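Local atomic coordinates of formate dehydrogenase subunit beta (PDB entry 1H0H), a protein that serves as the electron-transfer subunit of formate dehydrogenase, carrying three [4Fe-4S] clusters for the reversible two-electron oxidation of formate to carbon dioxide. Residues 42-47 against 122-127; 105-110 against 132-137. One frame throughout, in Å; residues are numbered along the deposited sequence.

Contacts 1 and 2 share a two-stranded antiparallel sheet: 126-127 of contact 1 pairs with 134-135 of contact 2, where A135 N lies 3.0 Å from R126 O, probably hydrogen-bonded to it. Their centres are about 12 Å apart, and F46 and K127 of contact 1 both pack against the carbonyl oxygen of Q133. Each contact also reaches the chain N cluster, the one ligated by C72, C75, C80 and C120: P125 CD comes to 3.6 Å from its S3, and K136 CD to 3.5 Å from the same sulfur. Just past strand 134-135, K136 thus approaches one cluster while the next residue, C137, ligates another, that of chain M.

Contact 1 of 2, residues 42-47 against 122-127; sequences PDFNFH and YDVPRK. With SF4 (iron/sulfur cluster), chain N.
R126 meets the 42-47 loop with its whole length. Its NE donates to F44 O at 2.9 Å, from well above the carbonyl plane, while NH2 forms a salt bridge with D43 OD2 at 2.8 Å, the carboxylate and guanidinium planes turned 62° apart. F44 CB lies over one face of the guanidinium, and R126 CB packs on the N45-F46 peptide, 3.4 Å from F46 N. Beside this polar grip, the F44 ring puts CE2 3.7 Å from V124 CG2 and has V124 CG1 over one face; R53 adds a cation-pi contact. The bend of R126 at chi2 (-72°) turns the guanidinium back over its own loop, where NH1 donates to P125 O at 2.7 Å and a second salt bridge, with weak bonds, reaches D123. In this D43-R126-D123 network the two carboxylates stand 4.3 Å apart at their OD2 atoms; the arginine probably eases their repulsion, and R53 pairs with D43 OD1. Farther along, a water links F46 N to K127 O, and N45 OD1 accepts from H47 N in an Asx turn and also pairs with T48 OG1. Y122, its CD2 3.5 Å from S4, and P125 line the pocket of the chain N cluster, a ferredoxin-type [4Fe-4S] site.

Contact 2 of 2, residues 105-110 against 132-137; sequences PKTKDL and NQMAKC. With SF4 (iron/sulfur cluster), chain M; SF4 (iron/sulfur cluster), chain N.
T107 and M134 form the close-packed side of this contact. The backbone N of M134 donates to T107 OG1 at 3.0 Å in an almost straight bond (177°). With chi1 at 47°, OG1 stands between the backbone N and the carbonyl carbon of its own residue; it also bonds to T104 O. M134 turns its methyl group, through a bend at chi3, onto the apolar side of the 3-10 turn: CE lies 3.8 Å from L110 CD1, the two side chains crossing at about a right angle, and 4.1 Å from T107 CB. F103 and, on helix 113-119, Y113, V116 and I117 enclose the thioether further. At the end of the turn, N132 ND2 donates to L110 O at 2.8 Å, L110 O lying in the amide plane of N132 and approached nearly head-on. The 3-10 turn 105-109 is thus clasped to the start of strand 134-135, the second strand of the antiparallel hairpin in the dicluster domain. Packing is looser towards solvent. Q133 lies alongside P105, with NE2 3.8 Å from P105 CB, and K108 passes Q133 with CB and CD before its end leads away. A water there bridges K108 O and N132 N. Beyond the strand, K136 NZ holds C137 O at 2.8 Å and also bonds to V101 O, while C137 SG ligates iron FE3 of the chain M cluster at 2.2 Å.

Contact 1 of 2, residues 42-47 against 122-127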
loop_
_atom_site.group_PDB
_atom_site.type_symbol
_atom_site.label_atom_id
_atom_site.label_comp_id
_atom_site.label_asym_id
_atom_site.label_seq_id
_atom_site.Cartn_x
_atom_site.Cartn_y
_atom_site.Cartn_z
ATOM N N PRO B 42 5.655 -20.682 -20.154
ATOM C CA PRO B 42 4.606 -21.668 -20.459
ATOM C C PRO B 42 4.927 -23.052 -19.938
ATOM O O PRO B 42 4.024 -23.858 -19.708
ATOM C CB PRO B 42 4.623 -21.744 -21.997
ATOM C CG PRO B 42 5.353 -20.599 -22.440
ATOM C CD PRO B 42 6.311 -20.160 -21.359
ATOM N N ASP B 43 6.211 -23.337 -19.776
ATOM C CA ASP B 43 6.621 -24.688 -19.437
ATOM C C ASP B 43 8.020 -24.652 -18.854
ATOM O O ASP B 43 8.710 -23.635 -18.908
ATOM C CB ASP B 43 6.566 -25.550 -20.721
ATOM C CG ASP B 43 6.695 -27.068 -20.454
ATOM O OD1 ASP B 43 6.307 -27.559 -19.359
ATOM O OD2 ASP B 43 7.136 -27.856 -21.327
ATOM N N PHE B 44 8.433 -25.753 -18.245
ATOM C CA PHE B 44 9.800 -25.874 -17.793
ATOM C C PHE B 44 10.768 -25.650 -18.938
ATOM O O PHE B 44 10.476 -26.008 -20.072
ATOM C CB PHE B 44 10.068 -27.319 -17.364
ATOM C CG PHE B 44 9.374 -27.734 -16.108
ATOM C CD1 PHE B 44 9.647 -27.105 -14.906
ATOM C CD2 PHE B 44 8.508 -28.808 -16.110
ATOM C CE1 PHE B 44 9.025 -27.518 -13.720
ATOM C CE2 PHE B 44 7.899 -29.233 -14.939
ATOM C CZ PHE B 44 8.183 -28.579 -13.723
ATOM N N ASN B 45 11.918 -25.049 -18.641
ATOM C CA ASN B 45 13.016 -24.976 -19.614
ATOM C C ASN B 45 14.332 -25.177 -18.857
ATOM O O ASN B 45 14.319 -25.317 -17.615
ATOM C CB ASN B 45 12.992 -23.693 -20.475
ATOM C CG ASN B 45 13.022 -22.426 -19.644
ATOM O OD1 ASN B 45 13.916 -22.241 -18.831
ATOM N ND2 ASN B 45 12.059 -21.525 -19.881
ATOM N N PHE B 46 15.452 -25.230 -19.580
ATOM C CA PHE B 46 16.773 -25.431 -18.955
ATOM C C PHE B 46 17.044 -24.463 -17.799
ATOM O O PHE B 46 17.809 -24.779 -16.881
ATOM C CB PHE B 46 17.899 -25.320 -20.019
ATOM C CG PHE B 46 19.283 -25.618 -19.501
ATOM C CD1 PHE B 46 19.720 -26.934 -19.326
ATOM C CD2 PHE B 46 20.153 -24.581 -19.195
ATOM C CE1 PHE B 46 20.998 -27.195 -18.862
ATOM C CE2 PHE B 46 21.423 -24.825 -18.709
ATOM C CZ PHE B 46 21.845 -26.147 -18.533
ATOM N N HIS B 47 16.432 -23.281 -17.834
ATOM C CA HIS B 47 16.736 -22.269 -16.821
ATOM C C HIS B 47 15.633 -22.060 -15.804
ATOM O O HIS B 47 15.724 -21.145 -14.972
ATOM C CB HIS B 47 16.988 -20.923 -17.473
ATOM C CG HIS B 47 18.127 -20.920 -18.432
ATOM N ND1 HIS B 47 19.424 -21.177 -18.048
ATOM C CD2 HIS B 47 18.165 -20.678 -19.762
ATOM C CE1 HIS B 47 20.215 -21.101 -19.106
ATOM N NE2 HIS B 47 19.477 -20.783 -20.154
ATOM N N TYR B 122 6.652 -37.166 -15.705
ATOM C CA TYR B 122 6.163 -35.843 -15.394
ATOM C C TYR B 122 6.636 -34.765 -16.360
ATOM O O TYR B 122 6.343 -33.588 -16.171
ATOM C CB TYR B 122 6.553 -35.495 -13.945
ATOM C CG TYR B 122 6.104 -36.578 -12.999
ATOM C CD1 TYR B 122 4.772 -36.668 -12.625
ATOM C CD2 TYR B 122 6.988 -37.552 -12.546
ATOM C CE1 TYR B 122 4.341 -37.654 -11.798
ATOM C CE2 TYR B 122 6.564 -38.567 -11.720
ATOM C CZ TYR B 122 5.236 -38.598 -11.346
ATOM O OH TYR B 122 4.763 -39.568 -10.532
ATOM N N ASP B 123 7.398 -35.176 -17.358
ATOM C CA ASP B 123 7.914 -34.301 -18.397
ATOM C C ASP B 123 8.671 -33.112 -17.823
ATOM O O ASP B 123 8.437 -31.978 -18.209
ATOM C CB ASP B 123 6.780 -33.827 -19.314
ATOM C CG ASP B 123 7.302 -33.102 -20.515
ATOM O OD1 ASP B 123 8.400 -33.471 -20.985
ATOM O OD2 ASP B 123 6.699 -32.140 -21.032
ATOM N N VAL B 124 9.564 -33.388 -16.879
ATOM C CA VAL B 124 10.306 -32.356 -16.176
ATOM C C VAL B 124 11.669 -31.881 -16.741
ATOM O O VAL B 124 11.857 -30.670 -16.867
ATOM C CB VAL B 124 10.419 -32.698 -14.663
ATOM C CG1 VAL B 124 11.384 -31.754 -13.936
ATOM C CG2 VAL B 124 9.035 -32.661 -14.010
ATOM N N PRO B 125 12.596 -32.780 -17.088
ATOM C CA PRO B 125 13.963 -32.375 -17.491
ATOM C C PRO B 125 14.030 -31.564 -18.775
ATOM O O PRO B 125 13.271 -31.824 -19.702
ATOM C CB PRO B 125 14.684 -33.704 -17.758
ATOM C CG PRO B 125 13.754 -34.794 -17.434
ATOM C CD PRO B 125 12.414 -34.244 -17.123
ATOM N N ARG B 126 14.974 -30.638 -18.852
ATOM C CA ARG B 126 15.073 -29.787 -20.052
ATOM C C ARG B 126 16.512 -29.594 -20.520
ATOM O O ARG B 126 17.424 -29.513 -19.720
ATOM C CB ARG B 126 14.401 -28.430 -19.793
ATOM C CG ARG B 126 12.909 -28.525 -19.598
ATOM C CD ARG B 126 12.157 -28.823 -20.865
ATOM N NE ARG B 126 10.711 -28.871 -20.688
ATOM C CZ ARG B 126 10.034 -29.977 -20.406
ATOM N NH1 ARG B 126 10.660 -31.138 -20.224
ATOM N NH2 ARG B 126 8.729 -29.907 -20.277
ATOM N N LYS B 127 16.691 -29.538 -21.833
ATOM C CA LYS B 127 17.996 -29.408 -22.445
ATOM C C LYS B 127 18.288 -27.962 -22.835
ATOM O O LYS B 127 17.426 -27.275 -23.363
ATOM C CB LYS B 127 18.019 -30.237 -23.732
ATOM C CG LYS B 127 19.400 -30.425 -24.339
ATOM C CD LYS B 127 19.311 -31.093 -25.748
ATOM C CE LYS B 127 18.839 -30.105 -26.833
ATOM N NZ LYS B 127 19.903 -29.180 -27.343
HETATM FE FE1 SF4 N . 11.278 -36.826 -13.946
HETATM FE FE2 SF4 N . 12.416 -35.620 -11.740
HETATM FE FE3 SF4 N . 11.272 -38.242 -11.575
HETATM FE FE4 SF4 N . 13.604 -37.841 -13.003
HETATM S S1 SF4 N . 13.323 -37.623 -10.661
HETATM S S2 SF4 N . 11.895 -39.017 -13.706
HETATM S S3 SF4 N . 13.235 -35.672 -13.871
HETATM S S4 SF4 N . 10.161 -36.179 -11.989
HETATM O O HOH W 1 5.294 -30.118 -19.589
HETATM O O HOH W 2 15.250 -25.465 -22.390
#

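Contact 2 of 2, residues 105-110 against 132-137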
loop_
_atom_site.group_PDB
_atom_site.type_symbol
_atom_site.label_atom_id
_atom_site.label_comp_id
_atom_site.label_asym_id
_atom_site.label_seq_id
_atom_site.Cartn_x
_atom_site.Cartn_y
_atom_site.Cartn_z
ATOM N N PRO B 105 26.239 -31.470 -15.026
ATOM C CA PRO B 105 26.709 -31.077 -16.361
ATOM C C PRO B 105 27.198 -32.276 -17.173
ATOM O O PRO B 105 27.255 -32.165 -18.403
ATOM C CB PRO B 105 27.883 -30.153 -16.057
ATOM C CG PRO B 105 27.518 -29.567 -14.713
ATOM C CD PRO B 105 26.959 -30.763 -13.947
ATOM N N LYS B 106 27.557 -33.378 -16.520
ATOM C CA LYS B 106 27.967 -34.567 -17.242
ATOM C C LYS B 106 26.891 -35.012 -18.226
ATOM O O LYS B 106 27.163 -35.810 -19.126
ATOM C CB LYS B 106 28.340 -35.716 -16.297
ATOM C CG LYS B 106 29.638 -35.515 -15.524
ATOM C CD LYS B 106 30.765 -36.359 -16.080
ATOM C CE LYS B 106 31.496 -37.134 -14.962
ATOM N NZ LYS B 106 31.522 -36.401 -13.656
ATOM N N THR B 107 25.667 -34.518 -18.061
ATOM C CA THR B 107 24.628 -34.839 -19.032
ATOM C C THR B 107 24.996 -34.387 -20.435
ATOM O O THR B 107 24.485 -34.929 -21.409
ATOM C CB THR B 107 23.257 -34.243 -18.655
ATOM O OG1 THR B 107 23.403 -32.865 -18.285
ATOM C CG2 THR B 107 22.693 -34.922 -17.437
ATOM N N LYS B 108 25.870 -33.396 -20.539
ATOM C CA LYS B 108 26.309 -32.897 -21.837
ATOM C C LYS B 108 26.887 -34.003 -22.739
ATOM O O LYS B 108 26.789 -33.927 -23.976
ATOM C CB LYS B 108 27.370 -31.808 -21.620
ATOM C CG LYS B 108 27.705 -30.995 -22.858
ATOM C CD LYS B 108 28.699 -29.871 -22.560
ATOM C CE LYS B 108 29.398 -29.418 -23.849
ATOM N NZ LYS B 108 29.434 -27.930 -23.982
ATOM N N ASP B 109 27.490 -35.016 -22.120
ATOM C CA ASP B 109 28.133 -36.112 -22.853
ATOM C C ASP B 109 27.211 -37.269 -23.169
ATOM O O ASP B 109 27.659 -38.269 -23.725
ATOM C CB ASP B 109 29.306 -36.723 -22.066
ATOM C CG ASP B 109 30.358 -35.718 -21.674
ATOM O OD1 ASP B 109 30.553 -34.727 -22.407
ATOM O OD2 ASP B 109 31.056 -35.869 -20.641
ATOM N N LEU B 110 25.958 -37.195 -22.757
ATOM C CA LEU B 110 25.019 -38.244 -23.112
ATOM C C LEU B 110 24.777 -38.201 -24.627
ATOM O O LEU B 110 24.534 -37.139 -25.204
ATOM C CB LEU B 110 23.699 -38.058 -22.365
ATOM C CG LEU B 110 23.787 -38.272 -20.858
ATOM C CD1 LEU B 110 22.479 -37.870 -20.177
ATOM C CD2 LEU B 110 24.147 -39.721 -20.573
ATOM N N ASN B 132 23.772 -31.066 -25.335
ATOM C CA ASN B 132 22.892 -32.050 -24.722
ATOM C C ASN B 132 22.762 -31.881 -23.221
ATOM O O ASN B 132 22.115 -32.693 -22.567
ATOM C CB ASN B 132 23.361 -33.469 -25.010
ATOM C CG ASN B 132 23.065 -33.898 -26.411
ATOM O OD1 ASN B 132 22.524 -33.130 -27.195
ATOM N ND2 ASN B 132 23.444 -35.137 -26.753
ATOM N N GLN B 133 23.387 -30.847 -22.671
ATOM C CA GLN B 133 23.294 -30.641 -21.238
ATOM C C GLN B 133 21.868 -30.412 -20.803
ATOM O O GLN B 133 21.149 -29.630 -21.429
ATOM C CB GLN B 133 24.134 -29.453 -20.786
ATOM C CG GLN B 133 24.382 -29.467 -19.299
ATOM C CD GLN B 133 25.427 -28.449 -18.880
ATOM O OE1 GLN B 133 26.358 -28.157 -19.648
ATOM N NE2 GLN B 133 25.301 -27.932 -17.668
ATOM N N MET B 134 21.490 -31.046 -19.703
ATOM C CA MET B 134 20.146 -30.926 -19.148
ATOM C C MET B 134 20.153 -30.480 -17.686
ATOM O O MET B 134 21.089 -30.755 -16.946
ATOM C CB MET B 134 19.409 -32.251 -19.288
ATOM C CG MET B 134 19.066 -32.632 -20.746
ATOM S SD MET B 134 18.305 -34.275 -20.866
ATOM C CE MET B 134 19.675 -35.284 -20.303
ATOM N N ALA B 135 19.103 -29.786 -17.256
ATOM C CA ALA B 135 19.014 -29.354 -15.866
ATOM C C ALA B 135 17.562 -29.347 -15.422
ATOM O O ALA B 135 16.663 -29.440 -16.251
ATOM C CB ALA B 135 19.674 -27.970 -15.664
ATOM N N LYS B 136 17.358 -29.260 -14.111
ATOM C CA LYS B 136 16.050 -29.290 -13.472
ATOM C C LYS B 136 16.314 -29.004 -11.994
ATOM O O LYS B 136 17.462 -28.772 -11.603
ATOM C CB LYS B 136 15.408 -30.681 -13.626
ATOM C CG LYS B 136 16.192 -31.768 -12.905
ATOM C CD LYS B 136 15.430 -33.122 -12.835
ATOM C CE LYS B 136 16.080 -34.091 -11.804
ATOM N NZ LYS B 136 16.008 -33.510 -10.385
ATOM N N CYS B 137 15.253 -28.986 -11.186
ATOM C CA CYS B 137 15.335 -28.808 -9.746
ATOM C C CYS B 137 16.420 -29.688 -9.128
ATOM O O CYS B 137 16.477 -30.901 -9.397
ATOM C CB CYS B 137 13.978 -29.195 -9.152
ATOM S SG CYS B 137 13.914 -29.400 -7.379
HETATM FE FE1 SF4 M . 15.317 -25.717 -4.810
HETATM FE FE2 SF4 M . 12.583 -25.484 -4.979
HETATM FE FE3 SF4 M . 13.928 -27.377 -6.491
HETATM FE FE4 SF4 M . 14.139 -24.694 -7.081
HETATM S S1 SF4 M . 12.228 -26.012 -7.104
HETATM S S2 SF4 M . 15.806 -26.267 -6.955
HETATM S S3 SF4 M . 14.050 -23.710 -5.104
HETATM S S4 SF4 M . 13.910 -27.387 -4.226
HETATM FE FE1 SF4 N . 11.278 -36.826 -13.946
HETATM FE FE2 SF4 N . 12.416 -35.620 -11.740
HETATM FE FE3 SF4 N . 11.272 -38.242 -11.575
HETATM FE FE4 SF4 N . 13.604 -37.841 -13.003
HETATM S S1 SF4 N . 13.323 -37.623 -10.661
HETATM S S2 SF4 N . 11.895 -39.017 -13.706
HETATM S S3 SF4 N . 13.235 -35.672 -13.871
HETATM S S4 SF4 N . 10.161 -36.179 -11.989
HETATM O O HOH W 3 26.501 -32.190 -25.836
#